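Local atomic coordinates of Low molecular weight phosphotyrosine protein phosphatase (Vibrio cholerae, PDB entry 6U1P), a protein that probably removes phosphate from phosphotyrosine residues of proteins. Residues S7-C12 with I81-I86; T13-R18 with V39-T44; K49-D54 with V69-Q74; I86-R91 with L109-S114. All blocks are in the same frame, centred on the assembly; numbering follows the deposited sequence.

Contact 1 (S7-C12 with I81-I86); sequences SVLVVC and IEHDFI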
loop_
_atom_site.group_PDB
_atom_site.type_symbol
_atom_site.label_atom_id
_atom_site.label_comp_id
_atom_site.label_asym_id
_atom_site.label_seq_id
_atom_site.Cartn_x
_atom_site.Cartn_y
_atom_site.Cartn_z
ATOM N N SER B 7 -10.997 -27.681 -12.582
ATOM C CA SER B 7 -10.384 -27.107 -11.393
ATOM C C SER B 7 -9.193 -26.250 -11.807
ATOM O O SER B 7 -8.296 -26.717 -12.518
ATOM C CB SER B 7 -9.950 -28.207 -10.424
ATOM O OG SER B 7 -9.492 -27.652 -9.199
ATOM N N VAL B 8 -9.209 -24.985 -11.386
ATOM C CA VAL B 8 -8.190 -24.010 -11.751
ATOM C C VAL B 8 -7.625 -23.418 -10.467
ATOM O O VAL B 8 -8.382 -23.011 -9.581
ATOM C CB VAL B 8 -8.779 -22.910 -12.663
ATOM C CG1 VAL B 8 -7.899 -21.680 -12.699
ATOM C CG2 VAL B 8 -8.989 -23.448 -14.054
ATOM N N LEU B 9 -6.305 -23.350 -10.372
ATOM C CA LEU B 9 -5.646 -22.705 -9.248
ATOM C C LEU B 9 -4.814 -21.527 -9.753
ATOM O O LEU B 9 -4.150 -21.632 -10.789
ATOM C CB LEU B 9 -4.788 -23.721 -8.506
ATOM C CG LEU B 9 -3.897 -23.171 -7.403
ATOM C CD1 LEU B 9 -4.733 -22.649 -6.254
ATOM C CD2 LEU B 9 -2.924 -24.268 -6.959
ATOM N N VAL B 10 -4.871 -20.397 -9.041
ATOM C CA VAL B 10 -4.089 -19.200 -9.364
ATOM C C VAL B 10 -3.165 -18.884 -8.188
ATOM O O VAL B 10 -3.577 -18.951 -7.024
ATOM C CB VAL B 10 -4.984 -17.973 -9.684
ATOM C CG1 VAL B 10 -5.666 -18.113 -11.027
ATOM C CG2 VAL B 10 -6.049 -17.796 -8.629
ATOM N N VAL B 11 -1.919 -18.521 -8.489
ATOM C CA VAL B 11 -0.862 -18.476 -7.488
ATOM C C VAL B 11 -0.045 -17.209 -7.661
ATOM O O VAL B 11 0.427 -16.908 -8.764
ATOM C CB VAL B 11 0.066 -19.702 -7.598
ATOM C CG1 VAL B 11 1.256 -19.572 -6.638
ATOM C CG2 VAL B 11 -0.696 -20.987 -7.358
ATOM N N CYS B 12 0.109 -16.460 -6.577
ATOM C CA CYS B 12 1.103 -15.396 -6.517
ATOM C C CYS B 12 2.048 -15.676 -5.347
ATOM O O CYS B 12 2.067 -16.811 -4.879
ATOM C CB CYS B 12 0.386 -14.049 -6.519
ATOM S SG CYS B 12 -0.650 -13.705 -5.043
ATOM N N ILE B 81 -1.843 -32.284 -8.298
ATOM C CA ILE B 81 -2.608 -33.423 -8.786
ATOM C C ILE B 81 -4.073 -33.063 -8.971
ATOM O O ILE B 81 -4.666 -33.350 -10.016
ATOM C CB ILE B 81 -2.458 -34.611 -7.812
ATOM C CG1 ILE B 81 -0.979 -34.898 -7.520
ATOM C CG2 ILE B 81 -3.173 -35.835 -8.358
ATOM C CD1 ILE B 81 -0.745 -35.585 -6.196
ATOM N N GLU B 82 -4.662 -32.397 -7.975
ATOM C CA GLU B 82 -6.108 -32.206 -7.965
ATOM C C GLU B 82 -6.562 -31.188 -9.003
ATOM O O GLU B 82 -7.682 -31.297 -9.523
ATOM C CB GLU B 82 -6.567 -31.795 -6.565
ATOM C CG GLU B 82 -8.084 -31.768 -6.376
ATOM C CD GLU B 82 -8.633 -33.032 -5.706
ATOM O OE1 GLU B 82 -7.840 -33.820 -5.142
ATOM O OE2 GLU B 82 -9.868 -33.229 -5.737
ATOM N N HIS B 83 -5.715 -30.213 -9.335
ATOM C CA HIS B 83 -6.108 -29.105 -10.195
ATOM C C HIS B 83 -5.755 -29.387 -11.651
ATOM O O HIS B 83 -4.723 -29.989 -11.964
ATOM C CB HIS B 83 -5.425 -27.817 -9.750
ATOM C CG HIS B 83 -5.946 -27.268 -8.459
ATOM N ND1 HIS B 83 -7.254 -26.865 -8.294
ATOM C CD2 HIS B 83 -5.333 -27.048 -7.273
ATOM C CE1 HIS B 83 -7.422 -26.407 -7.065
ATOM N NE2 HIS B 83 -6.271 -26.506 -6.425
ATOM N N ASP B 84 -6.615 -28.907 -12.549
ATOM C CA ASP B 84 -6.399 -29.150 -13.971
ATOM C C ASP B 84 -5.414 -28.160 -14.580
ATOM O O ASP B 84 -4.516 -28.571 -15.324
ATOM C CB ASP B 84 -7.733 -29.110 -14.694
ATOM C CG ASP B 84 -8.759 -29.989 -14.029
ATOM O OD1 ASP B 84 -9.898 -29.520 -13.854
ATOM O OD2 ASP B 84 -8.430 -31.156 -13.691
ATOM N N PHE B 85 -5.539 -26.859 -14.271
ATOM C CA PHE B 85 -4.498 -25.914 -14.653
ATOM C C PHE B 85 -4.217 -24.946 -13.520
ATOM O O PHE B 85 -5.086 -24.624 -12.707
ATOM C CB PHE B 85 -4.811 -25.084 -15.907
ATOM C CG PHE B 85 -5.626 -25.797 -16.936
ATOM C CD1 PHE B 85 -5.104 -26.881 -17.623
ATOM C CD2 PHE B 85 -6.893 -25.353 -17.257
ATOM C CE1 PHE B 85 -5.850 -27.536 -18.583
ATOM C CE2 PHE B 85 -7.639 -25.995 -18.222
ATOM C CZ PHE B 85 -7.117 -27.090 -18.889
ATOM N N ILE B 86 -2.986 -24.460 -13.512
ATOM C CA ILE B 86 -2.438 -23.676 -12.422
ATOM C C ILE B 86 -1.703 -22.502 -13.049
ATOM O O ILE B 86 -0.800 -22.706 -13.869
ATOM C CB ILE B 86 -1.502 -24.514 -11.538
ATOM C CG1 ILE B 86 -2.304 -25.643 -10.874
ATOM C CG2 ILE B 86 -0.797 -23.628 -10.514
ATOM C CD1 ILE B 86 -1.534 -26.924 -10.696
#

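Contact 2 (T13-R18 with V39-T44); sequences TGNLCR and VRSAGT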
loop_
_atom_site.group_PDB
_atom_site.type_symbol
_atom_site.label_atom_id
_atom_site.label_comp_id
_atom_site.label_asym_id
_atom_site.label_seq_id
_atom_site.Cartn_x
_atom_site.Cartn_y
_atom_site.Cartn_z
ATOM N N THR B 13 2.853 -14.715 -4.879
ATOM C CA THR B 13 3.812 -15.031 -3.817
ATOM C C THR B 13 3.138 -15.289 -2.462
ATOM O O THR B 13 3.396 -16.319 -1.835
ATOM C CB THR B 13 4.861 -13.915 -3.687
ATOM O OG1 THR B 13 5.339 -13.540 -4.988
ATOM C CG2 THR B 13 6.058 -14.403 -2.881
ATOM N N GLY B 14 2.310 -14.358 -1.965
ATOM C CA GLY B 14 1.750 -14.473 -0.621
ATOM C C GLY B 14 0.262 -14.790 -0.523
ATOM O O GLY B 14 -0.287 -14.874 0.578
ATOM N N ASN B 15 -0.401 -14.951 -1.671
ATOM C CA ASN B 15 -1.847 -15.134 -1.750
ATOM C C ASN B 15 -2.578 -13.970 -1.094
ATOM O O ASN B 15 -3.650 -14.151 -0.519
ATOM C CB ASN B 15 -2.272 -16.467 -1.116
ATOM C CG ASN B 15 -3.676 -16.922 -1.530
ATOM O OD1 ASN B 15 -4.429 -17.449 -0.707
ATOM N ND2 ASN B 15 -4.013 -16.764 -2.814
ATOM N N LEU B 16 -2.001 -12.766 -1.151
ATOM C CA LEU B 16 -2.601 -11.613 -0.494
ATOM C C LEU B 16 -3.280 -10.630 -1.440
ATOM O O LEU B 16 -4.218 -9.943 -1.018
ATOM C CB LEU B 16 -1.543 -10.843 0.317
ATOM C CG LEU B 16 -0.818 -11.625 1.423
ATOM C CD1 LEU B 16 0.141 -10.741 2.257
ATOM C CD2 LEU B 16 -1.846 -12.318 2.319
ATOM N N CYS B 17 -2.819 -10.513 -2.688
ATOM C CA CYS B 17 -3.318 -9.469 -3.575
ATOM C C CYS B 17 -3.709 -10.038 -4.941
ATOM O O CYS B 17 -4.906 -10.200 -5.239
ATOM C CB CYS B 17 -2.265 -8.360 -3.738
ATOM S SG CYS B 17 -1.762 -7.511 -2.166
ATOM N N ARG B 18 -2.691 -10.341 -5.757
ATOM C CA ARG B 18 -2.877 -10.716 -7.153
ATOM C C ARG B 18 -3.716 -11.986 -7.306
ATOM O O ARG B 18 -4.733 -11.988 -8.011
ATOM C CB ARG B 18 -1.506 -10.882 -7.826
ATOM C CG ARG B 18 -0.822 -9.556 -8.175
ATOM C CD ARG B 18 0.581 -9.766 -8.760
ATOM N NE ARG B 18 1.468 -10.359 -7.772
ATOM C CZ ARG B 18 2.712 -10.754 -8.005
ATOM N NH1 ARG B 18 3.249 -10.612 -9.220
ATOM N NH2 ARG B 18 3.420 -11.282 -7.010
ATOM N N VAL B 39 -12.522 -22.442 -9.113
ATOM C CA VAL B 39 -11.254 -21.739 -9.062
ATOM C C VAL B 39 -10.887 -21.480 -7.609
ATOM O O VAL B 39 -11.746 -21.155 -6.789
ATOM C CB VAL B 39 -11.329 -20.434 -9.897
ATOM C CG1 VAL B 39 -12.512 -19.582 -9.474
ATOM C CG2 VAL B 39 -10.018 -19.639 -9.802
ATOM N N ARG B 40 -9.606 -21.632 -7.290
ATOM C CA ARG B 40 -9.045 -21.212 -6.012
ATOM C C ARG B 40 -7.725 -20.500 -6.273
ATOM O O ARG B 40 -7.247 -20.404 -7.412
ATOM C CB ARG B 40 -8.770 -22.362 -5.030
ATOM C CG ARG B 40 -9.916 -23.290 -4.782
ATOM C CD ARG B 40 -11.115 -22.568 -4.201
ATOM N NE ARG B 40 -12.251 -22.814 -5.079
ATOM C CZ ARG B 40 -13.531 -22.653 -4.758
ATOM N NH1 ARG B 40 -13.887 -22.211 -3.560
ATOM N NH2 ARG B 40 -14.457 -22.930 -5.662
ATOM N N SER B 41 -7.136 -20.011 -5.193
ATOM C CA SER B 41 -5.886 -19.283 -5.239
ATOM C C SER B 41 -5.017 -19.725 -4.069
ATOM O O SER B 41 -5.502 -20.276 -3.076
ATOM C CB SER B 41 -6.110 -17.768 -5.195
ATOM O OG SER B 41 -6.643 -17.388 -3.949
ATOM N N ALA B 42 -3.716 -19.477 -4.201
ATOM C CA ALA B 42 -2.746 -19.879 -3.188
ATOM C C ALA B 42 -1.460 -19.093 -3.408
ATOM O O ALA B 42 -1.231 -18.531 -4.485
ATOM C CB ALA B 42 -2.477 -21.393 -3.226
ATOM N N GLY B 43 -0.612 -19.081 -2.384
ATOM C CA GLY B 43 0.671 -18.401 -2.441
ATOM C C GLY B 43 1.804 -19.409 -2.372
ATOM O O GLY B 43 1.633 -20.521 -1.861
ATOM N N THR B 44 2.953 -19.049 -2.951
ATOM C CA THR B 44 4.104 -19.933 -2.828
ATOM C C THR B 44 4.690 -19.893 -1.420
ATOM O O THR B 44 5.258 -20.889 -0.967
ATOM C CB THR B 44 5.171 -19.594 -3.884
ATOM O OG1 THR B 44 5.488 -18.197 -3.852
ATOM C CG2 THR B 44 4.700 -19.973 -5.293
#

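Contact 3 (K49-D54 with V69-Q74); sequences KTMPDD and VNPVQQ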
loop_
_atom_site.group_PDB
_atom_site.type_symbol
_atom_site.label_atom_id
_atom_site.label_comp_id
_atom_site.label_asym_id
_atom_site.label_seq_id
_atom_site.Cartn_x
_atom_site.Cartn_y
_atom_site.Cartn_z
ATOM N N LYS B 49 -0.769 -14.316 7.428
ATOM C CA LYS B 49 -2.052 -13.650 7.318
ATOM C C LYS B 49 -3.175 -14.666 7.143
ATOM O O LYS B 49 -2.977 -15.787 6.662
ATOM C CB LYS B 49 -2.042 -12.663 6.149
ATOM C CG LYS B 49 -1.589 -11.258 6.511
ATOM C CD LYS B 49 -2.774 -10.290 6.557
ATOM C CE LYS B 49 -3.070 -9.689 5.176
ATOM N NZ LYS B 49 -4.332 -8.884 5.146
ATOM N N THR B 50 -4.375 -14.246 7.527
ATOM C CA THR B 50 -5.566 -15.081 7.434
ATOM C C THR B 50 -6.412 -14.754 6.210
ATOM O O THR B 50 -6.864 -15.670 5.517
ATOM C CB THR B 50 -6.421 -14.927 8.700
ATOM O OG1 THR B 50 -5.681 -15.388 9.840
ATOM C CG2 THR B 50 -7.737 -15.700 8.577
ATOM N N MET B 51 -6.580 -13.466 5.899
ATOM C CA MET B 51 -7.417 -12.890 4.858
ATOM C C MET B 51 -6.561 -12.106 3.875
ATOM O O MET B 51 -5.490 -11.619 4.237
ATOM C CB MET B 51 -8.470 -11.933 5.443
ATOM C CG MET B 51 -9.639 -12.582 6.153
ATOM S SD MET B 51 -10.657 -13.546 5.023
ATOM C CE MET B 51 -10.248 -15.188 5.605
ATOM N N PRO B 52 -7.026 -11.937 2.646
ATOM C CA PRO B 52 -6.287 -11.130 1.661
ATOM C C PRO B 52 -6.230 -9.658 2.053
ATOM O O PRO B 52 -6.900 -9.203 2.975
ATOM C CB PRO B 52 -7.095 -11.322 0.376
ATOM C CG PRO B 52 -7.820 -12.605 0.567
ATOM C CD PRO B 52 -8.147 -12.672 2.037
ATOM N N ASP B 53 -5.396 -8.913 1.325
ATOM C CA ASP B 53 -5.164 -7.502 1.624
ATOM C C ASP B 53 -6.426 -6.682 1.396
ATOM O O ASP B 53 -7.070 -6.796 0.351
ATOM C CB ASP B 53 -4.030 -6.953 0.747
ATOM C CG ASP B 53 -3.533 -5.564 1.197
ATOM O OD1 ASP B 53 -4.344 -4.642 1.463
ATOM O OD2 ASP B 53 -2.302 -5.394 1.272
ATOM N N ASP B 54 -6.730 -5.802 2.360
ATOM C CA ASP B 54 -7.882 -4.909 2.244
ATOM C C ASP B 54 -7.821 -4.060 0.981
ATOM O O ASP B 54 -8.860 -3.770 0.376
ATOM C CB ASP B 54 -7.987 -4.009 3.476
ATOM C CG ASP B 54 -8.650 -4.711 4.641
ATOM O OD1 ASP B 54 -9.033 -5.894 4.474
ATOM O OD2 ASP B 54 -8.785 -4.090 5.716
ATOM N N VAL B 69 -14.359 -14.021 0.027
ATOM C CA VAL B 69 -12.963 -14.428 -0.117
ATOM C C VAL B 69 -12.663 -15.649 0.739
ATOM O O VAL B 69 -13.105 -15.757 1.892
ATOM C CB VAL B 69 -11.971 -13.298 0.227
ATOM C CG1 VAL B 69 -11.834 -12.403 -0.949
ATOM C CG2 VAL B 69 -12.420 -12.505 1.459
ATOM N N ASN B 70 -11.909 -16.559 0.161
ATOM C CA ASN B 70 -11.380 -17.665 0.926
ATOM C C ASN B 70 -10.178 -17.246 1.771
ATOM O O ASN B 70 -9.503 -16.260 1.466
ATOM C CB ASN B 70 -11.013 -18.795 -0.013
ATOM C CG ASN B 70 -12.250 -19.517 -0.513
ATOM O OD1 ASN B 70 -12.949 -20.154 0.270
ATOM N ND2 ASN B 70 -12.568 -19.354 -1.796
ATOM N N PRO B 71 -9.925 -17.964 2.859
ATOM C CA PRO B 71 -8.701 -17.737 3.629
ATOM C C PRO B 71 -7.473 -17.916 2.757
ATOM O O PRO B 71 -7.480 -18.669 1.784
ATOM C CB PRO B 71 -8.760 -18.816 4.719
ATOM C CG PRO B 71 -10.210 -19.189 4.823
ATOM C CD PRO B 71 -10.747 -19.044 3.428
ATOM N N VAL B 72 -6.433 -17.155 3.101
ATOM C CA VAL B 72 -5.105 -17.325 2.526
ATOM C C VAL B 72 -4.632 -18.768 2.693
ATOM O O VAL B 72 -4.769 -19.362 3.770
ATOM C CB VAL B 72 -4.133 -16.345 3.216
ATOM C CG1 VAL B 72 -2.679 -16.597 2.755
ATOM C CG2 VAL B 72 -4.567 -14.895 2.987
ATOM N N GLN B 73 -4.009 -19.319 1.647
ATOM C CA GLN B 73 -3.417 -20.644 1.791
ATOM C C GLN B 73 -2.179 -20.777 0.913
ATOM O O GLN B 73 -2.081 -20.163 -0.154
ATOM C CB GLN B 73 -4.423 -21.751 1.445
ATOM C CG GLN B 73 -5.104 -21.526 0.125
ATOM C CD GLN B 73 -5.865 -22.749 -0.365
ATOM O OE1 GLN B 73 -6.278 -23.605 0.431
ATOM N NE2 GLN B 73 -6.046 -22.843 -1.686
ATOM N N GLN B 74 -1.247 -21.607 1.361
ATOM C CA GLN B 74 -0.071 -21.911 0.566
ATOM C C GLN B 74 -0.335 -23.122 -0.328
ATOM O O GLN B 74 -1.132 -24.006 0.002
ATOM C CB GLN B 74 1.146 -22.161 1.449
ATOM C CG GLN B 74 2.440 -22.348 0.652
ATOM C CD GLN B 74 3.655 -22.627 1.534
ATOM O OE1 GLN B 74 3.557 -23.330 2.533
ATOM N NE2 GLN B 74 4.807 -22.077 1.154
#

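Contact 4 (I86-R91 with L109-S114); sequences IYAMDR and LALFLS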
loop_
_atom_site.group_PDB
_atom_site.type_symbol
_atom_site.label_atom_id
_atom_site.label_comp_id
_atom_site.label_asym_id
_atom_site.label_seq_id
_atom_site.Cartn_x
_atom_site.Cartn_y
_atom_site.Cartn_z
ATOM N N ILE B 86 -2.986 -24.460 -13.512
ATOM C CA ILE B 86 -2.438 -23.676 -12.422
ATOM C C ILE B 86 -1.703 -22.502 -13.049
ATOM O O ILE B 86 -0.800 -22.706 -13.869
ATOM C CB ILE B 86 -1.502 -24.514 -11.538
ATOM C CG1 ILE B 86 -2.304 -25.643 -10.874
ATOM C CG2 ILE B 86 -0.797 -23.628 -10.514
ATOM C CD1 ILE B 86 -1.534 -26.924 -10.696
ATOM N N TYR B 87 -2.115 -21.278 -12.705
ATOM C CA TYR B 87 -1.594 -20.069 -13.334
ATOM C C TYR B 87 -0.764 -19.244 -12.351
ATOM O O TYR B 87 -1.214 -18.947 -11.234
ATOM C CB TYR B 87 -2.732 -19.215 -13.904
ATOM C CG TYR B 87 -3.528 -19.900 -14.989
ATOM C CD1 TYR B 87 -4.653 -20.660 -14.676
ATOM C CD2 TYR B 87 -3.155 -19.793 -16.331
ATOM C CE1 TYR B 87 -5.385 -21.293 -15.672
ATOM C CE2 TYR B 87 -3.882 -20.412 -17.330
ATOM C CZ TYR B 87 -4.993 -21.159 -16.993
ATOM O OH TYR B 87 -5.712 -21.789 -17.972
ATOM N N ALA B 88 0.420 -18.840 -12.807
ATOM C CA ALA B 88 1.363 -18.019 -12.064
ATOM C C ALA B 88 1.272 -16.562 -12.501
ATOM O O ALA B 88 1.156 -16.278 -13.697
ATOM C CB ALA B 88 2.790 -18.536 -12.280
ATOM N N MET B 89 1.337 -15.641 -11.518
ATOM C CA MET B 89 1.204 -14.205 -11.772
ATOM C C MET B 89 2.454 -13.583 -12.383
ATOM O O MET B 89 2.356 -12.629 -13.168
ATOM C CB MET B 89 0.856 -13.475 -10.470
ATOM C CG MET B 89 -0.545 -13.736 -9.991
ATOM S SD MET B 89 -1.814 -13.104 -11.112
ATOM C CE MET B 89 -2.870 -14.542 -11.179
ATOM N N ASP B 90 3.631 -14.078 -12.029
ATOM C CA ASP B 90 4.852 -13.530 -12.584
ATOM C C ASP B 90 5.829 -14.679 -12.736
ATOM O O ASP B 90 5.568 -15.801 -12.289
ATOM C CB ASP B 90 5.410 -12.373 -11.720
ATOM C CG ASP B 90 5.874 -12.812 -10.320
ATOM O OD1 ASP B 90 6.459 -13.916 -10.158
ATOM O OD2 ASP B 90 5.668 -12.023 -9.371
ATOM N N ARG B 91 6.966 -14.387 -13.363
ATOM C CA ARG B 91 7.907 -15.454 -13.685
ATOM C C ARG B 91 8.486 -16.082 -12.426
ATOM O O ARG B 91 8.653 -17.307 -12.354
ATOM C CB ARG B 91 9.016 -14.917 -14.583
ATOM C CG ARG B 91 8.566 -14.749 -16.010
ATOM C CD ARG B 91 9.641 -14.124 -16.882
ATOM N NE ARG B 91 9.064 -13.692 -18.148
ATOM C CZ ARG B 91 8.594 -14.513 -19.084
ATOM N NH1 ARG B 91 8.635 -15.827 -18.908
ATOM N NH2 ARG B 91 8.083 -14.019 -20.204
ATOM N N LEU B 109 1.401 -25.937 -15.729
ATOM C CA LEU B 109 1.896 -24.667 -15.214
ATOM C C LEU B 109 2.025 -23.661 -16.348
ATOM O O LEU B 109 2.526 -23.990 -17.426
ATOM C CB LEU B 109 3.254 -24.854 -14.533
ATOM C CG LEU B 109 3.278 -25.190 -13.043
ATOM C CD1 LEU B 109 2.233 -26.234 -12.682
ATOM C CD2 LEU B 109 4.660 -25.663 -12.637
ATOM N N ALA B 110 1.595 -22.428 -16.091
ATOM C CA ALA B 110 1.671 -21.372 -17.092
ATOM C C ALA B 110 1.489 -20.021 -16.408
ATOM O O ALA B 110 0.988 -19.937 -15.282
ATOM C CB ALA B 110 0.631 -21.572 -18.201
ATOM N N LEU B 111 1.927 -18.963 -17.095
ATOM C CA LEU B 111 1.734 -17.609 -16.596
ATOM C C LEU B 111 0.294 -17.158 -16.813
ATOM O O LEU B 111 -0.326 -17.478 -17.835
ATOM C CB LEU B 111 2.725 -16.652 -17.263
ATOM C CG LEU B 111 4.183 -16.904 -16.848
ATOM C CD1 LEU B 111 5.207 -16.304 -17.812
ATOM C CD2 LEU B 111 4.414 -16.381 -15.439
ATOM N N PHE B 112 -0.235 -16.424 -15.826
ATOM C CA PHE B 112 -1.631 -15.985 -15.853
ATOM C C PHE B 112 -1.953 -15.201 -17.114
ATOM O O PHE B 112 -3.050 -15.341 -17.673
ATOM C CB PHE B 112 -1.952 -15.133 -14.626
ATOM C CG PHE B 112 -3.397 -14.704 -14.542
ATOM C CD1 PHE B 112 -4.371 -15.574 -14.065
ATOM C CD2 PHE B 112 -3.782 -13.427 -14.930
ATOM C CE1 PHE B 112 -5.707 -15.176 -13.965
ATOM C CE2 PHE B 112 -5.121 -13.017 -14.837
ATOM C CZ PHE B 112 -6.085 -13.898 -14.355
ATOM N N LEU B 113 -1.022 -14.359 -17.570
ATOM C CA LEU B 113 -1.256 -13.514 -18.736
ATOM C C LEU B 113 -1.016 -14.226 -20.071
ATOM O O LEU B 113 -1.036 -13.561 -21.114
ATOM C CB LEU B 113 -0.353 -12.282 -18.668
ATOM C CG LEU B 113 -0.672 -11.272 -17.574
ATOM C CD1 LEU B 113 0.301 -10.118 -17.636
ATOM C CD2 LEU B 113 -2.100 -10.795 -17.709
ATOM N N SER B 114 -0.822 -15.547 -20.076
ATOM C CA SER B 114 -0.372 -16.228 -21.290
ATOM C C SER B 114 -1.402 -16.243 -22.421
ATOM O O SER B 114 -1.011 -16.422 -23.579
ATOM C CB SER B 114 0.051 -17.661 -20.975
ATOM O OG SER B 114 -1.037 -18.410 -20.476
#

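Contact 1 (S7-C12 with I81-I86)
Ser-7 and His-83 meet through a single polar pair: OG of Ser-7 lies at the edge of the imidazole, near its plane, hydrogen-bonded to ND1 of His-83, though the modelled separation is short enough for its exact length to be doubtful. The hydroxyl reaches the ring because Ser-7 turns OG opposite its own backbone N (chi1 -173°). One face of the same ring is covered by Leu-9, whose CB stands 3.6 Å from the ring centroid of His-83 and almost on its normal (13°), a CH-pi contact. NE2 of His-83 has a weak hydrogen bond to Asp-79. Next to this pair the backbones join. Ser-7 O takes two donors, Asp-84 N at 2.8 Å and Phe-85 N at 3.3 Å, while OD1 of the Asp-84 carboxylate accepts from Ser-7 N at a distance that is doubtfully short. Further along, Leu-9 N gives a nearly straight bond to Phe-85 O (2.9 Å), and Val-11 CG2 lies beside Ile-86 CG2 (4.1 Å) on the sheet face that carries Leu-9. His-83 is where helix 77-82 gives out, and these polar groups lie at the turn from helix to strand. The parallel pairing of strands 6-12 and 85-88 is typical of an alpha/beta core, here leading to Cys-12, the predicted nucleophile.

Contact 2 (T13-R18 with V39-T44)
Asn-15 reaches across to strand 37-43 with its amide, and ND2 of Asn-15 meets OG of Ser-41 at 2.9 Å in an almost straight bond (170°). The hydroxyl lies in the plane of the amide, so the N-H is aimed directly at its target. Asn-15 holds CG opposite its backbone N (chi1 -162°), which stretches the side chain along the strand and brings CG to within 3.5 Å of Ala-42 CA, while CB sits against Gly-43 N at 3.3 Å. Every polar atom of this amide is engaged: ND2 also donates to the Ser-19 hydroxyl and OD1 accepts from the Gln-73 backbone. Ser-41 OG is in turn hydrogen-bonded to Glu-23, a second shell that positions the first. At the other end Thr-13 and Thr-44 approach at a slant, CG2 of Thr-13 4.0 Å from OG1 of Thr-44. That hydroxyl gives a weak bond to Thr-13 O, and the loop comes close to the strand at Gly-43, whose CA is 3.5 Å from Thr-13 O. A glycerol, probably from the crystallisation liquor, is hydrogen-bonded to Arg-18 NH2 and weakly to the backbone N of Thr-13, Gly-14 and Leu-16. Residues 13-18 continue from Cys-12 to Arg-18, the CX5R phosphate-binding loop (P-loop) characteristic of protein tyrosine phosphatases.

Contact 3 (K49-D54 with V69-Q74)
Thr-50 O draws two neighbouring groups of the other loop to itself: Val-72 N donates a hydrogen bond of 2.9 Å to Thr-50 O, and CA of Pro-71 offers a C-H contact at 3.3 Å from the same oxygen. The N-H is fairly straight (157°) but comes from above the carbonyl plane, not along a lone pair. Next to this bond the apolar groups close up. Val-72 places CG2 opposite its carbonyl carbon, and from there the methyl presses on the backbone, 3.5 Å from Met-51 C, with Pro-52 CD close by at 4.3 Å. Met-51 starts out away from the other loop, yet its chain bends at chi2 (-65°) and again at chi3, so that CE returns to lie 3.6 Å from Pro-71 CA, while SD passes 4.1 Å from Val-69 CG2. Pro-52 also rests on Val-69, CG of Pro-52 and CB of Val-69 being 4.2 Å apart. Around the rim the polar groups look elsewhere: Asn-70 hydrogen-bonds Glu-23, and Lys-49 NZ makes weak bonds to the carbonyls of Met-51 and Pro-52. Leu-16 packs on Val-72 and joins the P-loop to this patch. Two irregular loops, leading into and out of helix 54-62, are tied here by one backbone bond and an apolar seam, a loop-to-loop packing beside the active-site rim of the alpha/beta fold.

Contact 4 (I86-R91 with L109-S114)
Met-89 lays its CE methyl over one face of the Phe-112 ring, 3.4 Å from CG of Phe-112, with SD obliquely placed 4.6 Å from the ring centroid: a Met-aromatic contact. Its chain bends at chi2 and chi3 to bring the methyl there. Tyr-87 CB touches the edge of the same ring, 4.0 Å from Phe-112 CD1. This is the tight, buried part, and Leu-148 of the second subunit packs on both Phe-112 and Tyr-87, whose OH bonds Trp-152 of that subunit. Beside it, strands 85-88 and 109-111 run parallel, with Ala-88 N giving a bond of 2.8 Å to Ala-110 O and Phe-112 N meeting Ala-88 O at a distance that looks doubtfully short. The end of the contact at Arg-91 is looser and exposed. Leu-111 CD1 sits over one face of the Arg-91 guanidinium, 3.6 Å from NH1, and the two chains cross at about a right angle. Asp-90, the N-cap of helix 91-100, accepts at OD1 from the backbone N of Asn-93. Apolar packing and backbone bonds thus hold this beta-alpha-beta unit, while Asp-90 salt-bridges Arg-18, consistent with a place beside the predicted active site.

In the fold
Contacts 1 and 4 share Ile-86 and strand 85-88 of one parallel sheet, whose order is 37-43, 6-12, 85-88, 109-111; contact 2 reaches the same sheet through strand 37-43. Contact 1 is the most buried; contacts 2 and 4 are partly buried, and contact 3 is at the surface. Contact 1 mixes backbone pairing with side-chain polar bonds, contact 4 pairs strands and packs apolar side chains, contact 2 rests on a side-chain amide network, and contact 3 on apolar loop packing. Contact 3 stands apart from contacts 1 and 4 but touches contact 2 through Leu-16 O and Asp-53 N. A charged contact links contacts 2 and 4, and both touch the second subunit.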